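Local coordinates for post-proline cleaving enzyme (Rickettsia typhi, PDB 4HVT), which probably cleaves short peptides after proline residues as a serine oligopeptidase, at residues Leu305-Trp310 with Gly487-Asn492; Ile342-Thr347 with Leu364-Asn369. One frame throughout, in Å; residues are numbered along the deposited sequence.

How the interactions relate
Interactions 1 and 2 lie with their centres about 13 Å apart, on the same side of the chain's centre, and share a blade of the N-terminal beta-propeller: residues 305-310 follow strand 301-305, and 342-347 run out of strand 341-344 of the same four-stranded sheet. Along the chain come 305-310, then both halves of interaction 2, and finally 487-492 in the alpha/beta-hydrolase domain. Residues 364-369 belong to the next sheet, with strand 362-368, so interaction 2 joins neighbouring blades, whereas interaction 1 bridges the two domains. The two contacts meet where Ile491 CG2 packs at 3.8 Å from Tyr367 CE2, so the hydrolase loop touches both blades.

Interaction 1: residues Leu305-Trp310 with Gly487-Asn492; sequences LLRSDW and GFQVIN
Arg307 NH1 is shared between two acceptors, His527 ND1, its stronger partner, and Gln489 OE1 across the contact. The bond from Arg307 NH1 to Gln489 OE1 is short, at 2.9 Å, but bent to 130° at the hydrogen and therefore weak. The oxygen arrives at the edge of the guanidinium, close to its plane, and the amide is turned 35° from that plane, so the two flat groups neither stack nor lie flush. Both side chains are long and stretched out. Arg307 has CG opposite its backbone N (chi1 168°) and runs straight on to NE, while Gln489 extends past it in the reverse direction; in this way a pair of backbones 9.8 Å apart, measured from Arg307 CA to Gln489 CA, can be spanned.

The other end of the amide is used as well. Gln489 NE2 donates to a water 3.1 Å away, and this water in turn donates to Leu306 O at 2.8 Å. Direct bond and water bridge together hold the amide at its two ends and would discourage its flipping. Gln489 is presented by a type I' turn from Gly487 to Val490, closed by Val490 N to Gly487 O, with Phe488 and Gln489 both in left-handed backbone conformation.

The pairing is small and polar, burying 93 Å², and belongs to the interface between propeller and hydrolase domains. Tyr267 adds a cation-pi contact to Arg307. Helix 524-528 borders the contact, its Pro524 and His527 against Gln489 and its Lys528 NZ bonded to Arg307 O, where the propeller loop joining strands 301-305 and 310-312 meets the hydrolase loop running from strand 480-483 to helix 498-505.

Interaction 2: residues Ile342-Thr347 with Leu364-Asn369; sequences ILFTPT and LATYDN
Two consecutive blades of the seven-bladed beta-propeller meet here: strand 341-344, outermost in its four-stranded sheet, packs against strand 362-368 of the next blade. No hydrogen bond passes between the two segments. The axes of strand segments 342-344 and 364-368 approach to 9.8 Å, their N-to-C directions 53° apart, a separation bridged by side chains, and the contact buries 144 Å².

Phe344 and Thr366 form its centre. The methyl group Thr366 CG2 stands over one face of the Phe344 ring in a CH-pi contact, 4.1 Å from the ring centroid and 25° off the normal. Thr366 CG2 is displaced toward the rim, 3.8 Å from Phe344 CE1. The opposite face of the ring is covered by its own chain, because Pro346 N sits 4.0 Å above the plane of the Phe344 ring and over its centre. With CG swung opposite the backbone N (chi1 171°), Phe344 reaches toward the second blade, and the methyl of Thr366, coming from the opposite direction, lands on the face of its ring.

Leu364 packs beside this pair. Leu364 CD2 lies 4.4 Å from Phe344 CB and 4.3 Å from Leu343 O, touching the backbone as well as the ring's stem. Leu343 and Phe344 are both opposite Leu322 in a classic beta bulge, and both side chains start out toward 364-369. Leu343 and Leu364 also converge on Phe377 of strand 371-380.

Thr366 divides its two branches: the methyl serves the aromatic face, while OG1 makes a weak hydrogen bond to Lys373 O within its own sheet. Between these two segments cohesion accordingly rests on dispersion and the CH-pi contact.

Interaction 1: residues Leu305-Trp310 with Gly487-Asn492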
# COMPACT_ATOMS: atom_id res chain seq x y z
N LEU A 305 2.96 18.27 -4.77
CA LEU A 305 1.51 18.15 -4.79
C LEU A 305 0.91 18.96 -3.65
O LEU A 305 1.40 18.88 -2.54
CB LEU A 305 1.09 16.69 -4.61
CG LEU A 305 -0.39 16.33 -4.52
CD1 LEU A 305 -1.06 16.70 -5.83
CD2 LEU A 305 -0.57 14.88 -4.16
N LEU A 306 -0.20 19.64 -3.95
CA LEU A 306 -0.95 20.40 -2.95
C LEU A 306 -2.12 19.59 -2.42
O LEU A 306 -2.89 19.05 -3.18
CB LEU A 306 -1.42 21.74 -3.51
CG LEU A 306 -0.37 22.63 -4.18
CD1 LEU A 306 -0.97 23.99 -4.52
CD2 LEU A 306 0.89 22.76 -3.32
N ARG A 307 -2.26 19.59 -1.10
CA ARG A 307 -3.44 18.99 -0.46
C ARG A 307 -4.49 20.10 -0.16
O ARG A 307 -5.69 19.80 0.01
CB ARG A 307 -3.01 18.27 0.84
CG ARG A 307 -4.18 17.87 1.71
CD ARG A 307 -3.78 16.82 2.73
NE ARG A 307 -4.79 16.67 3.78
CZ ARG A 307 -5.87 15.89 3.72
NH1 ARG A 307 -6.12 15.19 2.63
NH2 ARG A 307 -6.76 15.89 4.75
N SER A 308 -4.03 21.34 0.02
CA SER A 308 -4.89 22.48 0.26
C SER A 308 -4.63 23.58 -0.75
O SER A 308 -3.54 23.62 -1.37
CB SER A 308 -4.69 23.02 1.68
OG SER A 308 -5.00 22.02 2.63
N ASP A 309 -5.61 24.49 -0.88
CA ASP A 309 -5.39 25.68 -1.73
C ASP A 309 -4.20 26.47 -1.18
O ASP A 309 -3.99 26.52 0.03
CB ASP A 309 -6.58 26.64 -1.70
CG ASP A 309 -7.84 26.08 -2.31
OD1 ASP A 309 -7.83 25.04 -3.02
OD2 ASP A 309 -8.90 26.72 -2.01
N TRP A 310 -3.41 27.03 -2.09
CA TRP A 310 -2.26 27.86 -1.73
C TRP A 310 -2.42 29.27 -2.33
O TRP A 310 -2.37 29.40 -3.54
CB TRP A 310 -1.01 27.21 -2.29
CG TRP A 310 0.28 27.83 -1.91
CD1 TRP A 310 0.50 28.87 -1.02
CD2 TRP A 310 1.57 27.45 -2.39
NE1 TRP A 310 1.86 29.14 -0.95
CE2 TRP A 310 2.53 28.27 -1.76
CE3 TRP A 310 2.00 26.50 -3.29
CZ2 TRP A 310 3.91 28.13 -2.02
CZ3 TRP A 310 3.34 26.35 -3.54
CH2 TRP A 310 4.29 27.12 -2.89
N GLY A 487 -10.40 5.70 2.75
CA GLY A 487 -9.64 6.44 3.77
C GLY A 487 -8.34 6.96 3.21
O GLY A 487 -7.87 6.48 2.20
N PHE A 488 -7.77 7.93 3.92
CA PHE A 488 -6.37 8.32 3.75
C PHE A 488 -6.08 8.88 2.38
O PHE A 488 -4.91 8.94 1.99
CB PHE A 488 -5.40 7.20 4.17
CG PHE A 488 -5.55 6.79 5.63
CD1 PHE A 488 -5.05 7.56 6.64
CD2 PHE A 488 -6.27 5.66 5.99
CE1 PHE A 488 -5.17 7.20 7.95
CE2 PHE A 488 -6.42 5.32 7.30
CZ PHE A 488 -5.85 6.09 8.29
N GLN A 489 -7.11 9.34 1.67
CA GLN A 489 -6.93 9.88 0.30
C GLN A 489 -6.35 8.83 -0.62
O GLN A 489 -5.76 9.12 -1.70
CB GLN A 489 -6.09 11.19 0.31
CG GLN A 489 -6.43 12.09 -0.85
CD GLN A 489 -5.66 13.39 -0.92
OE1 GLN A 489 -5.33 13.95 0.12
NE2 GLN A 489 -5.36 13.89 -2.15
N VAL A 490 -6.56 7.56 -0.29
CA VAL A 490 -6.10 6.47 -1.15
C VAL A 490 -6.99 6.33 -2.40
O VAL A 490 -8.21 6.22 -2.30
CB VAL A 490 -6.05 5.14 -0.42
CG1 VAL A 490 -5.95 3.99 -1.43
CG2 VAL A 490 -4.98 5.19 0.67
N ILE A 491 -6.36 6.31 -3.58
CA ILE A 491 -7.10 6.08 -4.83
C ILE A 491 -7.25 4.59 -5.03
O ILE A 491 -6.24 3.91 -5.19
CB ILE A 491 -6.35 6.68 -6.06
CG1 ILE A 491 -6.16 8.20 -5.87
CG2 ILE A 491 -7.09 6.34 -7.34
CD1 ILE A 491 -5.21 8.85 -6.88
N ASN A 492 -8.48 4.07 -5.00
CA ASN A 492 -8.73 2.62 -5.08
C ASN A 492 -9.02 2.21 -6.52
O ASN A 492 -10.16 2.05 -6.93
CB ASN A 492 -9.90 2.24 -4.16
CG ASN A 492 -9.82 0.80 -3.69
OD1 ASN A 492 -8.91 0.04 -4.07
ND2 ASN A 492 -10.77 0.41 -2.86
O HOH W 1 -3.67 16.36 -2.93

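Interaction 2: residues Ile342-Thr347 with Leu364-Asn369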
# COMPACT_ATOMS: atom_id res chain seq x y z
N ILE A 342 3.01 26.12 -12.36
CA ILE A 342 1.95 25.15 -12.14
C ILE A 342 1.88 24.18 -13.32
O ILE A 342 1.74 24.59 -14.49
CB ILE A 342 0.59 25.85 -12.01
CG1 ILE A 342 0.61 26.76 -10.78
CG2 ILE A 342 -0.51 24.85 -11.95
CD1 ILE A 342 -0.37 27.88 -10.88
N LEU A 343 2.04 22.92 -13.03
CA LEU A 343 2.06 21.89 -14.09
C LEU A 343 0.78 21.11 -14.26
O LEU A 343 0.60 20.47 -15.31
CB LEU A 343 3.20 20.93 -13.88
CG LEU A 343 4.53 21.71 -14.02
CD1 LEU A 343 5.64 20.71 -13.96
CD2 LEU A 343 4.60 22.56 -15.27
N PHE A 344 -0.09 21.16 -13.29
CA PHE A 344 -1.34 20.40 -13.33
C PHE A 344 -2.34 21.13 -12.48
O PHE A 344 -2.05 21.45 -11.35
CB PHE A 344 -1.11 18.99 -12.79
CG PHE A 344 -2.36 18.17 -12.59
CD1 PHE A 344 -3.12 17.75 -13.69
CD2 PHE A 344 -2.80 17.79 -11.33
CE1 PHE A 344 -4.28 17.02 -13.53
CE2 PHE A 344 -3.95 17.00 -11.18
CZ PHE A 344 -4.69 16.62 -12.27
N THR A 345 -3.52 21.36 -13.05
CA THR A 345 -4.61 22.06 -12.37
C THR A 345 -5.81 21.17 -12.66
O THR A 345 -6.31 21.17 -13.75
CB THR A 345 -4.87 23.48 -12.97
OG1 THR A 345 -3.67 24.30 -12.89
CG2 THR A 345 -6.05 24.17 -12.25
N PRO A 346 -6.25 20.39 -11.68
CA PRO A 346 -7.27 19.40 -12.02
C PRO A 346 -8.59 20.01 -12.35
O PRO A 346 -9.08 20.84 -11.56
CB PRO A 346 -7.42 18.58 -10.72
CG PRO A 346 -6.90 19.48 -9.67
CD PRO A 346 -5.83 20.30 -10.29
N THR A 347 -9.21 19.55 -13.43
CA THR A 347 -10.64 19.78 -13.64
C THR A 347 -11.46 18.87 -12.71
O THR A 347 -10.95 18.05 -11.96
CB THR A 347 -11.06 19.60 -15.12
OG1 THR A 347 -10.84 18.24 -15.58
CG2 THR A 347 -10.24 20.56 -16.02
N LEU A 364 3.85 12.36 -16.25
CA LEU A 364 2.85 12.81 -15.35
C LEU A 364 1.66 11.91 -15.57
O LEU A 364 0.99 11.99 -16.61
CB LEU A 364 2.47 14.26 -15.63
CG LEU A 364 1.19 14.80 -14.97
CD1 LEU A 364 1.23 14.71 -13.45
CD2 LEU A 364 0.79 16.14 -15.48
N ALA A 365 1.39 11.11 -14.56
CA ALA A 365 0.29 10.18 -14.57
C ALA A 365 -0.83 10.73 -13.71
O ALA A 365 -0.62 11.17 -12.56
CB ALA A 365 0.73 8.81 -14.10
N THR A 366 -2.03 10.76 -14.25
CA THR A 366 -3.25 11.23 -13.56
C THR A 366 -4.40 10.25 -13.78
O THR A 366 -4.26 9.26 -14.47
CB THR A 366 -3.70 12.62 -14.07
OG1 THR A 366 -4.04 12.60 -15.50
CG2 THR A 366 -2.58 13.66 -13.88
N TYR A 367 -5.55 10.51 -13.14
CA TYR A 367 -6.82 9.90 -13.50
C TYR A 367 -7.82 10.98 -13.87
O TYR A 367 -7.84 12.08 -13.30
CB TYR A 367 -7.42 9.08 -12.37
CG TYR A 367 -6.61 7.87 -11.94
CD1 TYR A 367 -6.70 6.65 -12.64
CD2 TYR A 367 -5.72 7.94 -10.88
CE1 TYR A 367 -5.96 5.57 -12.24
CE2 TYR A 367 -4.97 6.84 -10.50
CZ TYR A 367 -5.11 5.66 -11.19
OH TYR A 367 -4.34 4.56 -10.80
N ASP A 368 -8.65 10.67 -14.84
CA ASP A 368 -9.82 11.45 -15.18
C ASP A 368 -11.02 10.50 -15.03
O ASP A 368 -11.14 9.54 -15.81
CB ASP A 368 -9.71 11.92 -16.63
CG ASP A 368 -10.89 12.72 -17.10
OD1 ASP A 368 -11.79 12.97 -16.27
OD2 ASP A 368 -10.92 13.16 -18.30
N ASN A 369 -11.86 10.73 -14.03
CA ASN A 369 -12.93 9.80 -13.71
C ASN A 369 -12.41 8.37 -13.52
O ASN A 369 -13.01 7.40 -13.94
CB ASN A 369 -14.05 9.91 -14.76
CG ASN A 369 -15.40 9.54 -14.18
OD1 ASN A 369 -15.61 9.59 -12.96
ND2 ASN A 369 -16.33 9.17 -15.05